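PDB 5IYS: phytoene synthase from Enterococcus hirae, which probably catalyses the magnesium-dependent head-to-head condensation of isoprenoid diphosphates, as in dehydrosqualene synthases, and here binds two farnesyl thiodiphosphate molecules. Local coordinates for residues Gln166-Leu171 with Phe247-Gln252; Ile170-Gly175 with Asp265-Val270. All blocks are in the same frame, centred on the assembly; numbering follows the deposited sequence.

Contact 1. Residues Gln166-Leu171 with Phe247-Gln252; sequences QLTNIL and FIYREQ. With MG (magnesium ion), chain D; FPS (S-[(2E,6E)-3,7,11-trimethyldodeca-2,6,10-trienyl] trihydrogen thiodiphosphate), chain G; FPS (S-[(2E,6E)-3,7,11-trimethyldodeca-2,6,10-trienyl] trihydrogen thiodiphosphate), chain H.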
loop_
_atom_site.group_PDB
_atom_site.type_symbol
_atom_site.label_atom_id
_atom_site.label_comp_id
_atom_site.label_asym_id
_atom_site.label_seq_id
_atom_site.Cartn_x
_atom_site.Cartn_y
_atom_site.Cartn_z
ATOM N N GLN A 166 5.314 -0.799 1.790
ATOM C CA GLN A 166 5.447 -2.197 1.378
ATOM C C GLN A 166 6.558 -2.845 2.227
ATOM O O GLN A 166 6.404 -3.990 2.629
ATOM C CB GLN A 166 5.789 -2.295 -0.114
ATOM C CG GLN A 166 5.983 -3.704 -0.639
ATOM C CD GLN A 166 4.790 -4.594 -0.345
ATOM O OE1 GLN A 166 4.929 -5.632 0.299
ATOM N NE2 GLN A 166 3.601 -4.114 -0.674
ATOM N N LEU A 167 7.673 -2.148 2.441
ATOM C CA LEU A 167 8.740 -2.658 3.330
ATOM C C LEU A 167 8.220 -2.917 4.740
ATOM O O LEU A 167 8.610 -3.880 5.399
ATOM C CB LEU A 167 9.885 -1.641 3.429
ATOM C CG LEU A 167 10.810 -1.537 2.217
ATOM C CD1 LEU A 167 11.958 -0.585 2.496
ATOM C CD2 LEU A 167 11.323 -2.924 1.827
ATOM N N THR A 168 7.405 -1.994 5.244
ATOM C CA THR A 168 6.766 -2.178 6.552
ATOM C C THR A 168 5.893 -3.437 6.561
ATOM O O THR A 168 5.936 -4.245 7.499
ATOM C CB THR A 168 5.887 -0.946 6.875
ATOM O OG1 THR A 168 6.698 0.247 6.843
ATOM C CG2 THR A 168 5.219 -1.090 8.243
ATOM N N ASN A 169 5.108 -3.624 5.507
ATOM C CA ASN A 169 4.277 -4.831 5.389
ATOM C C ASN A 169 5.102 -6.126 5.409
ATOM O O ASN A 169 4.759 -7.113 6.098
ATOM C CB ASN A 169 3.400 -4.722 4.136
ATOM C CG ASN A 169 2.423 -5.883 4.000
ATOM O OD1 ASN A 169 2.830 -6.976 3.640
ATOM N ND2 ASN A 169 1.136 -5.643 4.267
ATOM N N ILE A 170 6.237 -6.072 4.718
ATOM C CA ILE A 170 7.177 -7.186 4.655
ATOM C C ILE A 170 7.731 -7.523 6.053
ATOM O O ILE A 170 7.740 -8.690 6.499
ATOM C CB ILE A 170 8.329 -6.838 3.676
ATOM C CG1 ILE A 170 7.871 -6.983 2.214
ATOM C CG2 ILE A 170 9.510 -7.747 3.891
ATOM C CD1 ILE A 170 8.828 -6.358 1.166
ATOM N N LEU A 171 8.135 -6.477 6.763
ATOM C CA LEU A 171 8.775 -6.597 8.073
ATOM C C LEU A 171 7.768 -7.031 9.120
ATOM O O LEU A 171 8.097 -7.704 10.104
ATOM C CB LEU A 171 9.404 -5.252 8.459
ATOM C CG LEU A 171 10.696 -4.937 7.693
ATOM C CD1 LEU A 171 11.041 -3.479 7.846
ATOM C CD2 LEU A 171 11.885 -5.818 8.216
ATOM N N PHE A 247 1.573 7.755 8.957
ATOM C CA PHE A 247 1.960 7.591 10.364
ATOM C C PHE A 247 1.350 6.321 10.951
ATOM O O PHE A 247 2.024 5.546 11.653
ATOM C CB PHE A 247 1.480 8.779 11.200
ATOM C CG PHE A 247 2.435 9.954 11.227
ATOM C CD1 PHE A 247 2.787 10.609 10.062
ATOM C CD2 PHE A 247 2.759 10.549 12.448
ATOM C CE1 PHE A 247 3.590 11.777 10.094
ATOM C CE2 PHE A 247 3.519 11.712 12.500
ATOM C CZ PHE A 247 3.953 12.316 11.317
ATOM N N ILE A 248 0.092 6.063 10.613
ATOM C CA ILE A 248 -0.520 4.815 11.087
ATOM C C ILE A 248 0.221 3.586 10.555
ATOM O O ILE A 248 0.458 2.635 11.307
ATOM C CB ILE A 248 -2.038 4.785 10.818
ATOM C CG1 ILE A 248 -2.697 5.815 11.739
ATOM C CG2 ILE A 248 -2.671 3.403 11.038
ATOM C CD1 ILE A 248 -4.033 6.347 11.217
ATOM N N TYR A 249 0.530 3.560 9.256
ATOM C CA TYR A 249 1.201 2.386 8.717
ATOM C C TYR A 249 2.606 2.224 9.330
ATOM O O TYR A 249 2.975 1.119 9.729
ATOM C CB TYR A 249 1.230 2.396 7.184
ATOM C CG TYR A 249 1.066 1.005 6.638
ATOM C CD1 TYR A 249 -0.168 0.369 6.682
ATOM C CD2 TYR A 249 2.169 0.289 6.194
ATOM C CE1 TYR A 249 -0.331 -0.898 6.174
ATOM C CE2 TYR A 249 2.032 -0.998 5.682
ATOM C CZ TYR A 249 0.784 -1.582 5.699
ATOM O OH TYR A 249 0.635 -2.855 5.236
ATOM N N ARG A 250 3.327 3.332 9.486
ATOM C CA ARG A 250 4.711 3.314 9.980
ATOM C C ARG A 250 4.792 2.797 11.411
ATOM O O ARG A 250 5.802 2.224 11.832
ATOM C CB ARG A 250 5.308 4.730 9.972
ATOM C CG ARG A 250 6.731 4.772 10.521
ATOM C CD ARG A 250 7.355 6.155 10.294
ATOM N NE ARG A 250 6.598 7.146 11.057
ATOM C CZ ARG A 250 6.882 8.443 11.078
ATOM N NH1 ARG A 250 7.893 8.899 10.345
ATOM N NH2 ARG A 250 6.111 9.286 11.762
ATOM N N GLU A 251 3.782 3.162 12.192
ATOM C CA GLU A 251 3.652 2.703 13.580
ATOM C C GLU A 251 3.763 1.200 13.769
ATOM O O GLU A 251 4.259 0.731 14.802
ATOM C CB GLU A 251 2.324 3.224 14.169
ATOM C CG GLU A 251 2.065 2.737 15.597
ATOM C CD GLU A 251 2.914 3.440 16.643
ATOM O OE1 GLU A 251 3.621 4.417 16.311
ATOM O OE2 GLU A 251 2.914 2.972 17.806
ATOM N N GLN A 252 3.417 0.423 12.745
ATOM C CA GLN A 252 3.589 -1.020 12.868
ATOM C C GLN A 252 5.023 -1.491 13.056
ATOM O O GLN A 252 5.245 -2.585 13.592
ATOM C CB GLN A 252 2.950 -1.769 11.699
ATOM C CG GLN A 252 1.487 -1.360 11.522
ATOM C CD GLN A 252 0.888 -1.956 10.278
ATOM O OE1 GLN A 252 0.184 -2.967 10.339
ATOM N NE2 GLN A 252 1.306 -1.442 9.130
HETATM MG MG MG D . 2.773 -8.913 2.733
HETATM C C1 FPS G . -1.408 -2.350 2.622
HETATM S S1 FPS G . -3.004 -2.682 1.977
HETATM C C2 FPS G . -0.871 -1.315 1.649
HETATM C C3 FPS G . 0.415 -1.222 1.270
HETATM C C4 FPS G . 1.450 -2.154 1.828
HETATM C C5 FPS G . 0.870 -0.156 0.292
HETATM C C6 FPS G . -0.236 0.763 -0.225
HETATM C C7 FPS G . 0.407 1.981 -0.856
HETATM C C8 FPS G . -0.133 3.209 -0.759
HETATM C C10 FPS G . 0.534 4.324 -1.535
HETATM C C9 FPS G . -1.395 3.498 0.019
HETATM C C11 FPS G . 0.889 5.462 -0.575
HETATM C C12 FPS G . 1.396 6.675 -1.337
HETATM C C13 FPS G . 0.624 7.715 -1.730
HETATM C C14 FPS G . 1.249 8.880 -2.453
HETATM C C15 FPS G . -0.853 7.769 -1.439
HETATM P PA FPS G . -4.235 -3.535 3.397
HETATM O O1A FPS G . -5.646 -3.247 3.124
HETATM O O2A FPS G . -4.023 -5.108 3.080
HETATM O O3A FPS G . -3.790 -3.330 4.916
HETATM P PB FPS G . -2.736 -4.421 5.498
HETATM O O1B FPS G . -3.461 -5.526 6.217
HETATM O O2B FPS G . -1.809 -3.582 6.344
HETATM O O3B FPS G . -1.908 -5.099 4.428
HETATM C C1 FPS H . -1.005 -5.483 0.592
HETATM S S1 FPS H . 0.636 -6.114 0.752
HETATM C C2 FPS H . -1.403 -5.486 -0.864
HETATM C C3 FPS H . -0.895 -4.667 -1.802
HETATM C C4 FPS H . 0.223 -3.694 -1.540
HETATM C C5 FPS H . -1.453 -4.778 -3.203
HETATM C C6 FPS H . -2.844 -4.155 -3.307
HETATM C C7 FPS H . -2.875 -2.783 -2.654
HETATM C C8 FPS H . -3.857 -2.435 -1.810
HETATM C C10 FPS H . -3.759 -1.070 -1.169
HETATM C C9 FPS H . -4.953 -3.399 -1.443
HETATM C C11 FPS H . -4.482 0.007 -1.947
HETATM C C12 FPS H . -4.610 1.133 -0.930
HETATM C C13 FPS H . -5.156 2.334 -1.196
HETATM C C14 FPS H . -5.716 2.706 -2.535
HETATM C C15 FPS H . -5.191 3.351 -0.099
HETATM P PA FPS H . 0.199 -8.078 1.101
HETATM O O1A FPS H . -0.535 -8.632 -0.063
HETATM O O2A FPS H . 1.581 -8.882 1.287
HETATM O O3A FPS H . -0.491 -8.163 2.564
HETATM P PB FPS H . -2.004 -8.508 2.926
HETATM O O1B FPS H . -1.933 -9.793 3.707
HETATM O O2B FPS H . -2.893 -8.709 1.718
HETATM O O3B FPS H . -2.524 -7.348 3.747
HETATM O O HOH W 1 4.079 -8.838 1.253
HETATM O O HOH W 2 4.275 -9.240 3.688
HETATM O O HOH W 3 1.707 -8.988 4.015
#
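T168 lays its methyl group beside Y249, CG2 coming 3.5 Å from the carbonyl O and 3.9 Å from CD2 of the ring, with the two side chains running past each other in opposite senses. Segments 166-171 and 247-252, on helices 155-172 and 236-258, run at 33° to each other in the all-helical fold of squalene and phytoene synthases, and Q166, N169 and Y249 belong to the ligand pocket. OG1 of T168 turns back to the A164 carbonyl and to Y224. Next along, the N169 amide and the Y249 ring lie almost in one plane, 7° apart, and ND2 donates nearly straight to Y249 OH at 3.0 Å. That hydroxyl in turn donates to O2B of one farnesyl thiodiphosphate (chain G), 2.8 Å from OH, so it relays between protein amide and diphosphate. With CG anti to the backbone N (chi1 -175°), N169 reaches toward the diphosphates and its two amide atoms divide the work: ND2 holds the tyrosine, while OD1 binds magnesium at 2.1 Å. Q252 roofs the ring, held by R172 at OE1 and by its own bond to the Y249 carbonyl; its NE2 sits 3.2 Å above the centre of one ring face.

Contact 2. Residues Ile170-Gly175 with Asp265-Val270; sequences ILRDVG and DNKNKV. With FPS (S-[(2E,6E)-3,7,11-trimethyldodeca-2,6,10-trienyl] trihydrogen thiodiphosphate), chain G.
OD2 of D173 is gripped from two sides of the contact: R172 NH2 donates to its syn lone pair at 3.0 Å, and K267 NZ reaches it in a weak, long salt bridge of 3.5 Å. R172 holds the carboxylate side-on, since its NE also bonds D173 OD1 at 2.9 Å, there from above the carboxylate plane. These three residues form a salt-bridge network where helix 155-172 ends, D173 breaks the helical path before helix 174-179, and the loop joining helices 236-258 and 272-287 folds over the junction. The lysine passes across the arginine at about a right angle, its CG 3.4 Å above one guanidinium face and offset toward the rim. Nearer the backbone, N266 CB packs against R172 CG at 3.5 Å, and a water accepts from N266 N at 2.9 Å while lying close to D173 OD1. A bend at chi3 (71°) turns the guanidinium so that, with NE and NH2 committed to the aspartate, NH1 can donate to O2B of the chain G farnesyl thiodiphosphate at 2.7 Å. K267 NZ has its stronger partner in the second ligand, as a salt bridge to O1B of that diphosphate. The aspartate thus probably helps to orient two cations that serve different diphosphates, and its negative charge should ease their close approach to each other.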
loop_
_atom_site.group_PDB
_atom_site.type_symbol
_atom_site.label_atom_id
_atom_site.label_comp_id
_atom_site.label_asym_id
_atom_site.label_seq_id
_atom_site.Cartn_x
_atom_site.Cartn_y
_atom_site.Cartn_z
ATOM N N ILE A 170 6.237 -6.072 4.718
ATOM C CA ILE A 170 7.177 -7.186 4.655
ATOM C C ILE A 170 7.731 -7.523 6.053
ATOM O O ILE A 170 7.740 -8.690 6.499
ATOM C CB ILE A 170 8.329 -6.838 3.676
ATOM C CG1 ILE A 170 7.871 -6.983 2.214
ATOM C CG2 ILE A 170 9.510 -7.747 3.891
ATOM C CD1 ILE A 170 8.828 -6.358 1.166
ATOM N N LEU A 171 8.135 -6.477 6.763
ATOM C CA LEU A 171 8.775 -6.597 8.073
ATOM C C LEU A 171 7.768 -7.031 9.120
ATOM O O LEU A 171 8.097 -7.704 10.104
ATOM C CB LEU A 171 9.404 -5.252 8.459
ATOM C CG LEU A 171 10.696 -4.937 7.693
ATOM C CD1 LEU A 171 11.041 -3.479 7.846
ATOM C CD2 LEU A 171 11.885 -5.818 8.216
ATOM N N ARG A 172 6.515 -6.671 8.893
ATOM C CA ARG A 172 5.456 -7.052 9.825
ATOM C C ARG A 172 5.162 -8.548 9.707
ATOM O O ARG A 172 4.764 -9.186 10.689
ATOM C CB ARG A 172 4.208 -6.195 9.553
ATOM C CG ARG A 172 3.019 -6.438 10.489
ATOM C CD ARG A 172 1.783 -5.719 9.929
ATOM N NE ARG A 172 1.314 -6.423 8.732
ATOM C CZ ARG A 172 0.320 -6.015 7.951
ATOM N NH1 ARG A 172 -0.220 -4.822 8.151
ATOM N NH2 ARG A 172 -0.108 -6.797 6.967
ATOM N N ASP A 173 5.335 -9.125 8.523
ATOM C CA ASP A 173 4.684 -10.397 8.213
ATOM C C ASP A 173 5.702 -11.500 7.892
ATOM O O ASP A 173 5.363 -12.495 7.245
ATOM C CB ASP A 173 3.733 -10.267 7.014
ATOM C CG ASP A 173 2.511 -9.386 7.289
ATOM O OD1 ASP A 173 2.177 -9.141 8.467
ATOM O OD2 ASP A 173 1.871 -8.950 6.304
ATOM N N VAL A 174 6.935 -11.368 8.370
ATOM C CA VAL A 174 7.965 -12.317 7.971
ATOM C C VAL A 174 7.539 -13.777 8.213
ATOM O O VAL A 174 7.694 -14.637 7.341
ATOM C CB VAL A 174 9.297 -12.027 8.653
ATOM C CG1 VAL A 174 10.279 -13.155 8.386
ATOM C CG2 VAL A 174 9.862 -10.677 8.198
ATOM N N GLY A 175 6.988 -14.062 9.386
ATOM C CA GLY A 175 6.676 -15.452 9.738
ATOM C C GLY A 175 5.545 -16.069 8.934
ATOM O O GLY A 175 5.671 -17.198 8.434
ATOM N N ASP A 265 1.867 -12.814 14.152
ATOM C CA ASP A 265 0.784 -12.184 14.887
ATOM C C ASP A 265 1.065 -10.699 15.113
ATOM O O ASP A 265 0.934 -10.200 16.233
ATOM C CB ASP A 265 0.567 -12.911 16.224
ATOM C CG ASP A 265 -0.599 -12.347 17.004
ATOM O OD1 ASP A 265 -1.659 -12.123 16.388
ATOM O OD2 ASP A 265 -0.437 -12.069 18.213
ATOM N N ASN A 266 1.407 -9.994 14.036
ATOM C CA ASN A 266 1.804 -8.589 14.124
ATOM C C ASN A 266 0.760 -7.658 13.507
ATOM O O ASN A 266 0.899 -6.433 13.551
ATOM C CB ASN A 266 3.156 -8.367 13.431
ATOM C CG ASN A 266 4.314 -9.016 14.179
ATOM O OD1 ASN A 266 5.283 -9.479 13.577
ATOM N ND2 ASN A 266 4.253 -8.972 15.500
ATOM N N LYS A 267 -0.302 -8.247 12.970
ATOM C CA LYS A 267 -1.335 -7.479 12.302
ATOM C C LYS A 267 -2.369 -6.997 13.311
ATOM O O LYS A 267 -2.602 -7.651 14.334
ATOM C CB LYS A 267 -2.040 -8.321 11.237
ATOM C CG LYS A 267 -1.217 -8.629 10.004
ATOM C CD LYS A 267 -2.034 -9.475 9.023
ATOM C CE LYS A 267 -1.117 -10.370 8.187
ATOM N NZ LYS A 267 -1.319 -10.277 6.696
ATOM N N ASN A 268 -3.035 -5.897 12.969
ATOM C CA ASN A 268 -4.169 -5.430 13.757
ATOM C C ASN A 268 -3.717 -5.218 15.195
ATOM O O ASN A 268 -4.476 -5.479 16.129
ATOM C CB ASN A 268 -5.303 -6.462 13.715
ATOM C CG ASN A 268 -5.841 -6.683 12.310
ATOM O OD1 ASN A 268 -6.146 -5.733 11.579
ATOM N ND2 ASN A 268 -5.971 -7.948 11.929
ATOM N N LYS A 269 -2.475 -4.762 15.369
ATOM C CA LYS A 269 -1.943 -4.522 16.712
ATOM C C LYS A 269 -1.881 -3.047 17.091
ATOM O O LYS A 269 -1.582 -2.715 18.238
ATOM C CB LYS A 269 -0.573 -5.173 16.914
ATOM C CG LYS A 269 -0.611 -6.682 17.039
ATOM C CD LYS A 269 -1.369 -7.087 18.298
ATOM C CE LYS A 269 -1.393 -8.602 18.469
ATOM N NZ LYS A 269 -0.178 -9.086 19.180
ATOM N N VAL A 270 -2.112 -2.171 16.115
ATOM C CA VAL A 270 -2.269 -0.747 16.402
ATOM C C VAL A 270 -3.688 -0.421 16.879
ATOM O O VAL A 270 -4.657 -0.506 16.124
ATOM C CB VAL A 270 -1.888 0.110 15.182
ATOM C CG1 VAL A 270 -1.983 1.605 15.510
ATOM C CG2 VAL A 270 -0.468 -0.262 14.733
HETATM C C1 FPS G . -1.408 -2.350 2.622
HETATM S S1 FPS G . -3.004 -2.682 1.977
HETATM C C2 FPS G . -0.871 -1.315 1.649
HETATM C C3 FPS G . 0.415 -1.222 1.270
HETATM C C4 FPS G . 1.450 -2.154 1.828
HETATM C C5 FPS G . 0.870 -0.156 0.292
HETATM C C6 FPS G . -0.236 0.763 -0.225
HETATM C C7 FPS G . 0.407 1.981 -0.856
HETATM C C8 FPS G . -0.133 3.209 -0.759
HETATM C C10 FPS G . 0.534 4.324 -1.535
HETATM C C9 FPS G . -1.395 3.498 0.019
HETATM C C11 FPS G . 0.889 5.462 -0.575
HETATM C C12 FPS G . 1.396 6.675 -1.337
HETATM C C13 FPS G . 0.624 7.715 -1.730
HETATM C C14 FPS G . 1.249 8.880 -2.453
HETATM C C15 FPS G . -0.853 7.769 -1.439
HETATM P PA FPS G . -4.235 -3.535 3.397
HETATM O O1A FPS G . -5.646 -3.247 3.124
HETATM O O2A FPS G . -4.023 -5.108 3.080
HETATM O O3A FPS G . -3.790 -3.330 4.916
HETATM P PB FPS G . -2.736 -4.421 5.498
HETATM O O1B FPS G . -3.461 -5.526 6.217
HETATM O O2B FPS G . -1.809 -3.582 6.344
HETATM O O3B FPS G . -1.908 -5.099 4.428
HETATM O O HOH W 4 1.967 -10.707 11.298
#

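Overall arrangement
Contacts 1 and 2 follow one another along helix 155-172, sharing I170 and L171, with centres 9 Å apart. They are joined directly by Q252 OE1, 2.9 Å from R172 NH1 in a probable hydrogen bond, so the residue that covers the tyrosine ring in contact 1 probably helps to steady the arginine of contact 2. Y249 and R172 converge on the same diphosphate oxygen of the chain G ligand; K267 pairs with the second ligand, and N169 lies between the two. N169 holds a magnesium; D173, a ligand of that site in a structure of this protein, is not bonded to it here, its side chain lying about 4 Å from a magnesium. D56 and D60 bind magnesium nearby.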